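Local coordinates for protein geranylgeranyl pyrophosphate synthetase (Pyrococcus horikoshii, PDB 1WY0) that probably condenses isopentenyl diphosphate with allylic diphosphates to build geranylgeranyl diphosphate, a precursor of archaeal membrane lipids, at residues K284-V287 with M288-I291; K12-A15 with K16-D19; A304-A307 with K308-K312; A128-P132 with E133-R137; I142-A145 with S146-L149. One frame throughout, in Å; residues are numbered along the deposited sequence.

Contact 1 of 5, residues K284-V287 with M288-I291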
loop_
_atom_site.group_PDB
_atom_site.type_symbol
_atom_site.label_atom_id
_atom_site.label_comp_id
_atom_site.label_asym_id
_atom_site.label_seq_id
_atom_site.Cartn_x
_atom_site.Cartn_y
_atom_site.Cartn_z
ATOM N N LYS A 284 -28.827 -17.266 -21.089
ATOM C CA LYS A 284 -30.022 -16.889 -20.337
ATOM C C LYS A 284 -30.568 -18.131 -19.631
ATOM O O LYS A 284 -30.951 -18.080 -18.466
ATOM C CB LYS A 284 -31.111 -16.340 -21.274
ATOM C CG LYS A 284 -30.668 -15.227 -22.223
ATOM C CD LYS A 284 -31.771 -14.878 -23.231
ATOM C CE LYS A 284 -31.313 -13.807 -24.236
ATOM N NZ LYS A 284 -32.372 -13.479 -25.257
ATOM N N SER A 285 -30.600 -19.245 -20.354
ATOM C CA SER A 285 -31.101 -20.506 -19.814
ATOM C C SER A 285 -30.240 -21.080 -18.691
ATOM O O SER A 285 -30.771 -21.572 -17.705
ATOM C CB SER A 285 -31.225 -21.544 -20.933
ATOM O OG SER A 285 -31.738 -22.770 -20.434
ATOM N N ASP A 286 -28.919 -21.022 -18.843
ATOM C CA ASP A 286 -28.018 -21.555 -17.820
ATOM C C ASP A 286 -28.043 -20.701 -16.563
ATOM O O ASP A 286 -27.998 -21.224 -15.446
ATOM C CB ASP A 286 -26.581 -21.637 -18.332
ATOM C CG ASP A 286 -26.427 -22.584 -19.495
ATOM O OD1 ASP A 286 -27.082 -23.644 -19.499
ATOM O OD2 ASP A 286 -25.634 -22.271 -20.407
ATOM N N VAL A 287 -28.094 -19.384 -16.754
ATOM C CA VAL A 287 -28.154 -18.456 -15.635
ATOM C C VAL A 287 -29.407 -18.746 -14.814
ATOM O O VAL A 287 -29.344 -18.862 -13.589
ATOM C CB VAL A 287 -28.205 -16.989 -16.122
ATOM C CG1 VAL A 287 -28.733 -16.073 -15.009
ATOM C CG2 VAL A 287 -26.822 -16.542 -16.545
ATOM N N MET A 288 -30.544 -18.870 -15.491
ATOM C CA MET A 288 -31.799 -19.142 -14.804
ATOM C C MET A 288 -31.811 -20.524 -14.170
ATOM O O MET A 288 -32.330 -20.698 -13.077
ATOM C CB MET A 288 -32.988 -19.007 -15.761
ATOM C CG MET A 288 -34.335 -19.186 -15.069
ATOM S SD MET A 288 -35.729 -18.592 -16.029
ATOM C CE MET A 288 -35.309 -16.853 -16.143
ATOM N N GLU A 289 -31.252 -21.511 -14.861
ATOM C CA GLU A 289 -31.206 -22.863 -14.319
ATOM C C GLU A 289 -30.371 -22.876 -13.040
ATOM O O GLU A 289 -30.620 -23.679 -12.145
ATOM C CB GLU A 289 -30.605 -23.841 -15.335
ATOM C CG GLU A 289 -30.208 -25.179 -14.714
ATOM C CD GLU A 289 -29.756 -26.222 -15.724
ATOM O OE1 GLU A 289 -29.374 -25.861 -16.861
ATOM O OE2 GLU A 289 -29.770 -27.419 -15.362
ATOM N N ALA A 290 -29.389 -21.978 -12.961
ATOM C CA ALA A 290 -28.511 -21.876 -11.793
ATOM C C ALA A 290 -29.222 -21.180 -10.636
ATOM O O ALA A 290 -29.082 -21.572 -9.482
ATOM C CB ALA A 290 -27.240 -21.118 -12.156
ATOM N N ILE A 291 -29.988 -20.142 -10.946
ATOM C CA ILE A 291 -30.718 -19.440 -9.906
ATOM C C ILE A 291 -31.824 -20.348 -9.369
ATOM O O ILE A 291 -32.152 -20.310 -8.183
ATOM C CB ILE A 291 -31.305 -18.125 -10.444
ATOM C CG1 ILE A 291 -30.155 -17.151 -10.713
ATOM C CG2 ILE A 291 -32.313 -17.550 -9.462
ATOM C CD1 ILE A 291 -30.565 -15.815 -11.296
HETATM O O HOH W 1 -29.633 -24.474 -19.022
#
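Asp286 and Glu289 meet about one turn apart on alpha helix 283-296, part of the all-helical fold of a polyprenyl synthase. Their side chains slant across each other, with the two carboxylate planes turned 35° apart. Asp286 OD1 and Glu289 OE1 are 4.1 Å apart, so two like charges come close. A water between them probably softens the repulsion. It donates to Asp286 OD1 at 2.7 Å and to Glu289 OE1 at 2.6 Å, and accepts from Ser285 OG. Glu289 CG lies anti to the backbone N (chi1 166°), and the extended chain beyond it carries the carboxylate to this water. Its second oxygen, OE2, forms a salt bridge with Arg261. Asp286 OD2 has a long, weak ion pair with Lys268. These positive charges probably help to offset the two acids.

Val287 and Ile291 pair differently. They lie side by side and point the same way, with Val287 CG1 4.1 Å from Ile291 CD1. Ala290 points its CB toward the preceding turn and also touches Ile238, as Val287 touches Arg239. The helix thus packs against helix 236-240. Regular i to i+4 backbone bonds end on Met288, Glu289, Ala290 and Ile291. Val287 O accepts Ile291 N at 3.0 Å and, weakly, Ala290 N, while Ile291 CG1 rests 3.4 Å from that same Val287 O.

Contact 2 of 5, residues K12-A15 with K16-D19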
loop_
_atom_site.group_PDB
_atom_site.type_symbol
_atom_site.label_atom_id
_atom_site.label_comp_id
_atom_site.label_asym_id
_atom_site.label_seq_id
_atom_site.Cartn_x
_atom_site.Cartn_y
_atom_site.Cartn_z
ATOM N N LYS A 12 -24.976 13.635 1.883
ATOM C CA LYS A 12 -24.411 14.468 0.825
ATOM C C LYS A 12 -23.882 15.777 1.390
ATOM O O LYS A 12 -22.969 16.382 0.826
ATOM C CB LYS A 12 -25.468 14.770 -0.237
ATOM C CG LYS A 12 -24.925 15.481 -1.469
ATOM C CD LYS A 12 -26.046 15.835 -2.437
ATOM C CE LYS A 12 -25.505 16.184 -3.820
ATOM N NZ LYS A 12 -25.577 15.044 -4.781
ATOM N N GLU A 13 -24.469 16.212 2.502
ATOM C CA GLU A 13 -24.067 17.449 3.164
ATOM C C GLU A 13 -22.667 17.286 3.751
ATOM O O GLU A 13 -21.806 18.152 3.584
ATOM C CB GLU A 13 -25.061 17.786 4.278
ATOM C CG GLU A 13 -24.984 19.204 4.795
ATOM C CD GLU A 13 -25.762 19.388 6.088
ATOM O OE1 GLU A 13 -27.012 19.292 6.060
ATOM O OE2 GLU A 13 -25.120 19.630 7.135
ATOM N N LYS A 14 -22.452 16.172 4.443
ATOM C CA LYS A 14 -21.158 15.877 5.053
ATOM C C LYS A 14 -20.098 15.597 3.983
ATOM O O LYS A 14 -18.932 15.953 4.140
ATOM C CB LYS A 14 -21.275 14.666 5.985
ATOM C CG LYS A 14 -22.285 14.824 7.114
ATOM C CD LYS A 14 -21.687 15.595 8.280
ATOM C CE LYS A 14 -22.592 15.568 9.504
ATOM N NZ LYS A 14 -21.949 16.222 10.678
ATOM N N ALA A 15 -20.517 14.957 2.894
ATOM C CA ALA A 15 -19.619 14.621 1.794
ATOM C C ALA A 15 -18.788 15.818 1.334
ATOM O O ALA A 15 -17.607 15.669 1.009
ATOM C CB ALA A 15 -20.422 14.061 0.627
ATOM N N LYS A 16 -19.404 16.997 1.309
ATOM C CA LYS A 16 -18.716 18.214 0.891
ATOM C C LYS A 16 -17.440 18.478 1.680
ATOM O O LYS A 16 -16.385 18.721 1.101
ATOM C CB LYS A 16 -19.636 19.431 1.036
ATOM C CG LYS A 16 -20.642 19.614 -0.091
ATOM C CD LYS A 16 -21.442 20.899 0.112
ATOM C CE LYS A 16 -22.168 21.333 -1.157
ATOM N NZ LYS A 16 -23.359 22.193 -0.852
ATOM N N LEU A 17 -17.551 18.448 3.005
ATOM C CA LEU A 17 -16.415 18.697 3.885
ATOM C C LEU A 17 -15.342 17.654 3.637
ATOM O O LEU A 17 -14.159 17.963 3.527
ATOM C CB LEU A 17 -16.848 18.611 5.351
ATOM C CG LEU A 17 -18.177 19.246 5.771
ATOM C CD1 LEU A 17 -18.658 18.598 7.066
ATOM C CD2 LEU A 17 -18.005 20.753 5.942
ATOM N N ILE A 18 -15.777 16.405 3.564
ATOM C CA ILE A 18 -14.876 15.296 3.344
ATOM C C ILE A 18 -14.175 15.430 2.007
ATOM O O ILE A 18 -12.969 15.236 1.917
ATOM C CB ILE A 18 -15.648 13.972 3.416
ATOM C CG1 ILE A 18 -16.291 13.855 4.799
ATOM C CG2 ILE A 18 -14.721 12.797 3.118
ATOM C CD1 ILE A 18 -15.310 13.771 5.940
ATOM N N ASP A 19 -14.923 15.791 0.973
ATOM C CA ASP A 19 -14.328 15.921 -0.347
ATOM C C ASP A 19 -13.280 17.012 -0.483
ATOM O O ASP A 19 -12.307 16.837 -1.207
ATOM C CB ASP A 19 -15.413 16.092 -1.417
ATOM C CG ASP A 19 -16.026 14.767 -1.820
ATOM O OD1 ASP A 19 -15.289 13.760 -1.800
ATOM O OD2 ASP A 19 -17.224 14.723 -2.166
#
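Ala15 and Asp19 are joined through the backbone of helix 3-25. Asp19 N donates to Ala15 O at 2.7 Å, and Ile18 N to Lys14 O at 3.2 Å. One step earlier the helix is looser. Leu17 N is 4.3 Å from Glu13 O, too far for a bond.

The polar side chain that matters is Asp19. Its CG stands beside the backbone N, anti to the carbonyl carbon (chi1 -81°), which swings the carboxylate back along the helix. OD2 then lies 3.3 Å from Ala15 O, two acceptors side by side. OD1 forms a salt bridge with Arg48, whose charge probably makes this closeness tolerable. Ala15 also touches Arg48. With an alanine in place of Asp19, Arg48 would probably lose its salt-bridge mate and be freer to turn beside Ala15.

Carbon contacts onto the backbone are modest. Ile18 CG1 lies 3.4 Å from Lys14 O, and Leu17 CB is 3.6 Å from the same Lys14 O. Between side chains, Lys14 CD and Leu17 CD1 make a separate, long approach of 4.4 Å.

This is surface helix packing with one buried residue. Ile18 enters between two helices, touching Pro51 and Leu55 of helix 49-57 and Ile69, Ala72 and Val73 of helix 69-90. Lys14 rests on Phe52 of helix 49-57.

Contact 3 of 5, residues A304-A307 with K308-K312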
loop_
_atom_site.group_PDB
_atom_site.type_symbol
_atom_site.label_atom_id
_atom_site.label_comp_id
_atom_site.label_asym_id
_atom_site.label_seq_id
_atom_site.Cartn_x
_atom_site.Cartn_y
_atom_site.Cartn_z
ATOM N N ALA A 304 -30.696 -13.588 2.551
ATOM C CA ALA A 304 -31.499 -12.388 2.788
ATOM C C ALA A 304 -31.799 -12.243 4.284
ATOM O O ALA A 304 -31.707 -11.149 4.850
ATOM C CB ALA A 304 -32.800 -12.464 1.993
ATOM N N GLU A 305 -32.148 -13.360 4.917
ATOM C CA GLU A 305 -32.472 -13.370 6.341
ATOM C C GLU A 305 -31.258 -13.057 7.193
ATOM O O GLU A 305 -31.348 -12.297 8.156
ATOM C CB GLU A 305 -33.043 -14.732 6.751
ATOM C CG GLU A 305 -34.439 -14.980 6.227
ATOM C CD GLU A 305 -35.145 -13.695 5.831
ATOM O OE1 GLU A 305 -35.331 -12.817 6.700
ATOM O OE2 GLU A 305 -35.506 -13.562 4.640
ATOM N N ILE A 306 -30.123 -13.650 6.845
ATOM C CA ILE A 306 -28.903 -13.396 7.590
ATOM C C ILE A 306 -28.609 -11.905 7.578
ATOM O O ILE A 306 -28.283 -11.314 8.608
ATOM C CB ILE A 306 -27.712 -14.146 6.979
ATOM C CG1 ILE A 306 -27.838 -15.634 7.290
ATOM C CG2 ILE A 306 -26.409 -13.592 7.513
ATOM C CD1 ILE A 306 -28.122 -15.926 8.760
ATOM N N ALA A 307 -28.735 -11.299 6.402
ATOM C CA ALA A 307 -28.486 -9.872 6.250
ATOM C C ALA A 307 -29.429 -9.054 7.135
ATOM O O ALA A 307 -28.991 -8.143 7.842
ATOM C CB ALA A 307 -28.654 -9.469 4.792
ATOM N N LYS A 308 -30.720 -9.382 7.096
ATOM C CA LYS A 308 -31.705 -8.666 7.904
ATOM C C LYS A 308 -31.430 -8.835 9.396
ATOM O O LYS A 308 -31.520 -7.876 10.163
ATOM C CB LYS A 308 -33.121 -9.144 7.572
ATOM C CG LYS A 308 -33.781 -8.356 6.448
ATOM C CD LYS A 308 -34.510 -9.270 5.479
ATOM C CE LYS A 308 -35.994 -9.339 5.796
ATOM N NZ LYS A 308 -36.628 -10.578 5.246
ATOM N N ASP A 309 -31.092 -10.051 9.810
ATOM C CA ASP A 309 -30.799 -10.285 11.213
ATOM C C ASP A 309 -29.631 -9.419 11.675
ATOM O O ASP A 309 -29.712 -8.756 12.708
ATOM C CB ASP A 309 -30.483 -11.759 11.459
ATOM C CG ASP A 309 -31.699 -12.651 11.297
ATOM O OD1 ASP A 309 -32.833 -12.121 11.290
ATOM O OD2 ASP A 309 -31.522 -13.886 11.189
ATOM N N MET A 310 -28.549 -9.409 10.906
ATOM C CA MET A 310 -27.382 -8.612 11.265
ATOM C C MET A 310 -27.752 -7.135 11.373
ATOM O O MET A 310 -27.214 -6.402 12.199
ATOM C CB MET A 310 -26.284 -8.807 10.222
ATOM C CG MET A 310 -25.576 -10.138 10.346
ATOM S SD MET A 310 -24.560 -10.511 8.923
ATOM C CE MET A 310 -23.108 -9.575 9.321
ATOM N N ILE A 311 -28.672 -6.703 10.518
ATOM C CA ILE A 311 -29.140 -5.327 10.531
ATOM C C ILE A 311 -29.902 -5.088 11.835
ATOM O O ILE A 311 -29.714 -4.072 12.503
ATOM C CB ILE A 311 -30.083 -5.057 9.339
ATOM C CG1 ILE A 311 -29.266 -4.920 8.054
ATOM C CG2 ILE A 311 -30.902 -3.805 9.586
ATOM C CD1 ILE A 311 -27.990 -4.109 8.213
ATOM N N LYS A 312 -30.768 -6.030 12.189
ATOM C CA LYS A 312 -31.545 -5.906 13.416
ATOM C C LYS A 312 -30.604 -5.893 14.611
ATOM O O LYS A 312 -30.732 -5.061 15.500
ATOM C CB LYS A 312 -32.532 -7.068 13.545
ATOM C CG LYS A 312 -33.696 -7.013 12.560
ATOM C CD LYS A 312 -34.506 -5.723 12.684
ATOM C CE LYS A 312 -35.742 -5.771 11.780
ATOM N NZ LYS A 312 -36.564 -4.520 11.818
HETATM O O HOH W 2 -34.748 -11.647 9.257
#
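Glu305 OE1 is gripped by Lys308 NZ and by a water. Lys308 NZ donates to it at 3.0 Å and meets its syn lone pair, the one on the side of the other carboxylate oxygen. NZ also reaches Glu305 OE2 at 3.2 Å, a weak second bond of the same salt bridge. The water donates to Glu305 OE1 and, at 2.8 Å, to Asp309 OD1. It therefore links two acids one helical turn apart.

Glu305 and Lys308 lie side by side and point the same way. Each folds to reach the other. Glu305 bends at chi2 (-20°), and Lys308 bends at chi2 and chi3. The folded lysine passes its CD 3.4 Å from Ala304 O. Asp301 OD1 lies close to Glu305 OE2, so the lysine probably also offsets crowded negative charge. A methionine in place of Lys308 would probably leave the Glu305 carboxylate without its cationic mate, next to the like charge of Asp301.

Ile306 and Met310 meet at a slant, with Ile306 CG2 3.9 Å from Met310 SD. Ile311 CG1 packs 3.2 Å from Ala307 O. Four regular i to i+4 backbone bonds tie the two turns. The shortest is Asp309 N to Glu305 O, at 2.8 Å.

The packed residues of helix 299-315 lie against helix 197-224: Ala307 on Ile216, Met310 on Ile212 and Ile311 on Ala213. Ile311 and Lys308 also touch Val338 in a loop.

Contact 4 of 5, residues A128-P132 with E133-R137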
loop_
_atom_site.group_PDB
_atom_site.type_symbol
_atom_site.label_atom_id
_atom_site.label_comp_id
_atom_site.label_asym_id
_atom_site.label_seq_id
_atom_site.Cartn_x
_atom_site.Cartn_y
_atom_site.Cartn_z
ATOM N N ALA A 128 -4.684 14.803 11.691
ATOM C CA ALA A 128 -5.793 14.889 12.636
ATOM C C ALA A 128 -5.446 15.788 13.822
ATOM O O ALA A 128 -4.286 15.875 14.231
ATOM C CB ALA A 128 -6.169 13.496 13.134
ATOM N N GLU A 129 -6.467 16.449 14.368
ATOM C CA GLU A 129 -6.297 17.344 15.512
ATOM C C GLU A 129 -6.937 16.707 16.739
ATOM O O GLU A 129 -8.056 17.058 17.111
ATOM C CB GLU A 129 -6.987 18.688 15.265
ATOM C CG GLU A 129 -8.359 18.624 14.609
ATOM C CD GLU A 129 -8.294 18.789 13.098
ATOM O OE1 GLU A 129 -7.193 19.084 12.580
ATOM O OE2 GLU A 129 -9.340 18.601 12.433
ATOM N N ILE A 130 -6.235 15.776 17.370
ATOM C CA ILE A 130 -6.786 15.113 18.543
ATOM C C ILE A 130 -5.712 14.798 19.573
ATOM O O ILE A 130 -4.520 14.809 19.256
ATOM C CB ILE A 130 -7.508 13.818 18.137
ATOM C CG1 ILE A 130 -6.584 12.953 17.279
ATOM C CG2 ILE A 130 -8.776 14.157 17.366
ATOM C CD1 ILE A 130 -7.221 11.663 16.806
ATOM N N PRO A 131 -6.121 14.530 20.829
ATOM C CA PRO A 131 -5.183 14.211 21.908
ATOM C C PRO A 131 -4.290 13.047 21.500
ATOM O O PRO A 131 -4.748 12.117 20.834
ATOM C CB PRO A 131 -6.102 13.844 23.069
ATOM C CG PRO A 131 -7.431 14.482 22.842
ATOM C CD PRO A 131 -7.506 14.527 21.333
ATOM N N PRO A 132 -3.007 13.082 21.896
ATOM C CA PRO A 132 -2.045 12.025 21.570
ATOM C C PRO A 132 -2.598 10.625 21.821
ATOM O O PRO A 132 -2.433 9.728 20.997
ATOM C CB PRO A 132 -0.864 12.350 22.479
ATOM C CG PRO A 132 -0.886 13.841 22.511
ATOM C CD PRO A 132 -2.363 14.136 22.704
ATOM N N GLU A 133 -3.261 10.447 22.958
ATOM C CA GLU A 133 -3.808 9.141 23.301
ATOM C C GLU A 133 -4.891 8.723 22.301
ATOM O O GLU A 133 -4.973 7.583 21.865
ATOM C CB GLU A 133 -4.404 9.211 24.711
ATOM C CG GLU A 133 -3.412 8.873 25.832
ATOM C CD GLU A 133 -2.215 8.138 25.275
ATOM O OE1 GLU A 133 -1.979 7.009 25.683
ATOM O OE2 GLU A 133 -1.465 8.740 24.511
ATOM N N LYS A 134 -5.773 9.686 21.961
ATOM C CA LYS A 134 -6.796 9.382 20.965
ATOM C C LYS A 134 -6.162 9.020 19.619
ATOM O O LYS A 134 -6.430 7.985 19.022
ATOM C CB LYS A 134 -7.708 10.601 20.805
ATOM C CG LYS A 134 -8.545 10.884 22.058
ATOM C CD LYS A 134 -9.352 9.674 22.528
ATOM C CE LYS A 134 -10.274 10.008 23.712
ATOM N NZ LYS A 134 -11.392 9.066 23.735
ATOM N N LYS A 135 -5.312 9.949 19.139
ATOM C CA LYS A 135 -4.597 9.733 17.881
ATOM C C LYS A 135 -3.977 8.339 17.811
ATOM O O LYS A 135 -4.134 7.597 16.849
ATOM C CB LYS A 135 -3.488 10.788 17.795
ATOM C CG LYS A 135 -3.020 11.036 16.357
ATOM C CD LYS A 135 -2.731 12.516 16.094
ATOM C CE LYS A 135 -2.004 12.745 14.766
ATOM N NZ LYS A 135 -1.608 14.148 14.654
ATOM N N ALA A 136 -3.199 8.013 18.856
ATOM C CA ALA A 136 -2.519 6.723 18.872
ATOM C C ALA A 136 -3.509 5.557 18.780
ATOM O O ALA A 136 -3.239 4.513 18.204
ATOM C CB ALA A 136 -1.705 6.623 20.164
ATOM N N ARG A 137 -4.685 5.750 19.404
ATOM C CA ARG A 137 -5.686 4.683 19.401
ATOM C C ARG A 137 -6.466 4.632 18.082
ATOM O O ARG A 137 -7.056 3.621 17.723
ATOM C CB ARG A 137 -6.646 4.927 20.572
ATOM C CG ARG A 137 -7.566 3.727 20.815
ATOM C CD ARG A 137 -8.668 4.020 21.847
ATOM N NE ARG A 137 -9.555 2.859 21.962
ATOM C CZ ARG A 137 -10.632 2.938 22.769
ATOM N NH1 ARG A 137 -10.888 4.045 23.445
ATOM N NH2 ARG A 137 -11.442 1.885 22.872
HETATM O O HOH W 3 -1.996 16.847 13.445
#
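Ile130 and Lys135 pack closely at the N-terminal end of helix 132-159, where Pro131 is the N-cap residue. Ile130 CD1 presses to 3.4 Å from Lys135 CA, tighter than usual for two carbons. Ile130 CG1 stands between the backbone N and the carbonyl carbon (chi1 52°), a crowded position that aims CD1 at the helix. Ile130 also touches Ile192 of helix 167-193. The first turn is well bonded. Pro131 O accepts Lys135 N at 2.8 Å, and Pro132 O accepts Ala136 N. Pro132 lacks an N-H, but a helix's first residue has no bond of this kind to lose.

The outer side is more open to solvent, with Pro131 and Pro132 exposed. Pro131 CG and Lys134 CG run side by side at an ordinary 3.8 Å. Lys134 then leads away to a salt bridge with Asp195 and a bond to Ile191 O. Pro132 packs on Pro132 of the second subunit.

Lys135 reaches back along the loop, its CG anti to the backbone N (chi1 -158°). NZ bonds to Ala126 O and also to Ala128 O, at 3.2 Å. A water donates to Ala128 O at 2.6 Å and weakly accepts from Lys135 NZ.

Contact 5 of 5, residues I142-A145 with S146-L149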
loop_
_atom_site.group_PDB
_atom_site.type_symbol
_atom_site.label_atom_id
_atom_site.label_comp_id
_atom_site.label_asym_id
_atom_site.label_seq_id
_atom_site.Cartn_x
_atom_site.Cartn_y
_atom_site.Cartn_z
ATOM N N ILE A 142 -7.177 1.767 12.628
ATOM C CA ILE A 142 -7.092 1.820 11.183
ATOM C C ILE A 142 -6.074 0.813 10.667
ATOM O O ILE A 142 -6.285 0.187 9.644
ATOM C CB ILE A 142 -6.746 3.253 10.730
ATOM C CG1 ILE A 142 -7.953 4.170 11.008
ATOM C CG2 ILE A 142 -6.360 3.267 9.259
ATOM C CD1 ILE A 142 -7.741 5.652 10.644
ATOM N N VAL A 143 -4.981 0.640 11.397
ATOM C CA VAL A 143 -3.964 -0.309 10.996
ATOM C C VAL A 143 -4.487 -1.739 11.080
ATOM O O VAL A 143 -4.300 -2.529 10.154
ATOM C CB VAL A 143 -2.705 -0.155 11.862
ATOM C CG1 VAL A 143 -1.930 -1.459 11.906
ATOM C CG2 VAL A 143 -1.832 0.955 11.289
ATOM N N LYS A 144 -5.147 -2.090 12.174
ATOM C CA LYS A 144 -5.665 -3.449 12.284
ATOM C C LYS A 144 -6.746 -3.746 11.251
ATOM O O LYS A 144 -6.867 -4.877 10.794
ATOM C CB LYS A 144 -6.214 -3.716 13.679
ATOM C CG LYS A 144 -7.182 -4.908 13.744
ATOM C CD LYS A 144 -6.463 -6.264 13.828
ATOM C CE LYS A 144 -5.954 -6.784 12.472
ATOM N NZ LYS A 144 -4.515 -7.197 12.565
ATOM N N ALA A 145 -7.539 -2.749 10.884
ATOM C CA ALA A 145 -8.581 -2.971 9.889
ATOM C C ALA A 145 -7.896 -3.119 8.536
ATOM O O ALA A 145 -8.326 -3.895 7.686
ATOM C CB ALA A 145 -9.563 -1.801 9.867
ATOM N N SER A 146 -6.824 -2.363 8.342
ATOM C CA SER A 146 -6.053 -2.441 7.109
ATOM C C SER A 146 -5.546 -3.880 6.932
ATOM O O SER A 146 -5.730 -4.483 5.880
ATOM C CB SER A 146 -4.865 -1.485 7.171
ATOM O OG SER A 146 -4.024 -1.661 6.045
ATOM N N ASN A 147 -4.920 -4.424 7.971
ATOM C CA ASN A 147 -4.403 -5.785 7.913
ATOM C C ASN A 147 -5.528 -6.802 7.622
ATOM O O ASN A 147 -5.364 -7.691 6.788
ATOM C CB ASN A 147 -3.693 -6.159 9.226
ATOM C CG ASN A 147 -2.432 -5.336 9.484
ATOM O OD1 ASN A 147 -1.649 -5.049 8.568
ATOM N ND2 ASN A 147 -2.219 -4.975 10.745
ATOM N N GLU A 148 -6.665 -6.665 8.299
ATOM C CA GLU A 148 -7.796 -7.574 8.077
ATOM C C GLU A 148 -8.277 -7.529 6.634
ATOM O O GLU A 148 -8.662 -8.549 6.058
ATOM C CB GLU A 148 -8.979 -7.201 8.959
ATOM C CG GLU A 148 -8.914 -7.653 10.387
ATOM C CD GLU A 148 -10.179 -7.235 11.112
ATOM O OE1 GLU A 148 -11.249 -7.781 10.752
ATOM O OE2 GLU A 148 -10.110 -6.366 12.011
ATOM N N LEU A 149 -8.287 -6.321 6.083
ATOM C CA LEU A 149 -8.704 -6.072 4.718
ATOM C C LEU A 149 -7.819 -6.865 3.745
ATOM O O LEU A 149 -8.340 -7.529 2.852
ATOM C CB LEU A 149 -8.626 -4.566 4.454
ATOM C CG LEU A 149 -8.937 -3.970 3.088
ATOM C CD1 LEU A 149 -10.328 -4.381 2.615
ATOM C CD2 LEU A 149 -8.842 -2.451 3.200
#
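Ile142 to Ala145 each accept an i to i+4 bond, from Ser146 to Leu149 in turn, so the backbone here is regular alpha helix. The helix is 132-159, and this part of it is a dimer-interface helix of the all-alpha synthase fold. Leu149 N lies 2.9 Å from Ala145 O. The longest of the four bonds joins Glu148 N to Lys144 O at 3.1 Å.

Val143 and Asn147 lie side by side and point the same way, with Val143 CG1 3.7 Å from Asn147 ND2. Asn147 OD1 hydrogen-bonds to Ser119 OG of the second subunit. Ser146 OG bonds to that same hydroxyl of the second subunit, which gathers both polar groups at one point. Asn147 ND2 adds a weak bond to Glu123 of the second subunit. These buried polar ends are thus satisfied across the interface.

Lys144 behaves differently. Its CG is anti to the backbone N (chi1 160°), but the chain then bends at three torsions and curls forward over the next turn. It crosses both Asn147 and Glu148 at about a right angle. Lys144 CE comes to 3.7 Å from Glu148 CG. No salt bridge joins the pair, for Lys144 NZ and Glu148 OE2 are 5.7 Å apart. Glu148 OE1 instead pairs with Arg208. On the inner side Ala145 packs on Ala184, and the side chain of Leu149 lies about 4 Å from a bound mercury ion. Lys144 NZ ends 3.6 Å from Asn147 CB.

Overall arrangement
Four contacts are turns within single helices; contact 4 is where a loop enters helix 132-159. Contacts 4 and 5 share that helix. Their centres are 18 Å apart and their nearest atoms about 5 Å. Both reach the second subunit, contact 4 by proline packing at the helix start and contact 5 by polar bonds further along. Contact 5 is also nearest the chain's centre. Its Leu149 side chain is about 4 Å from a bound mercury ion, and the next residue, Cys150, belongs with Tyr81 to a mercury site. Contact 2 lies on the opposite side of the centre from contact 1, with centres 42 Å apart. Contacts 1 and 4 are the most distant pair, at 53 Å between centres.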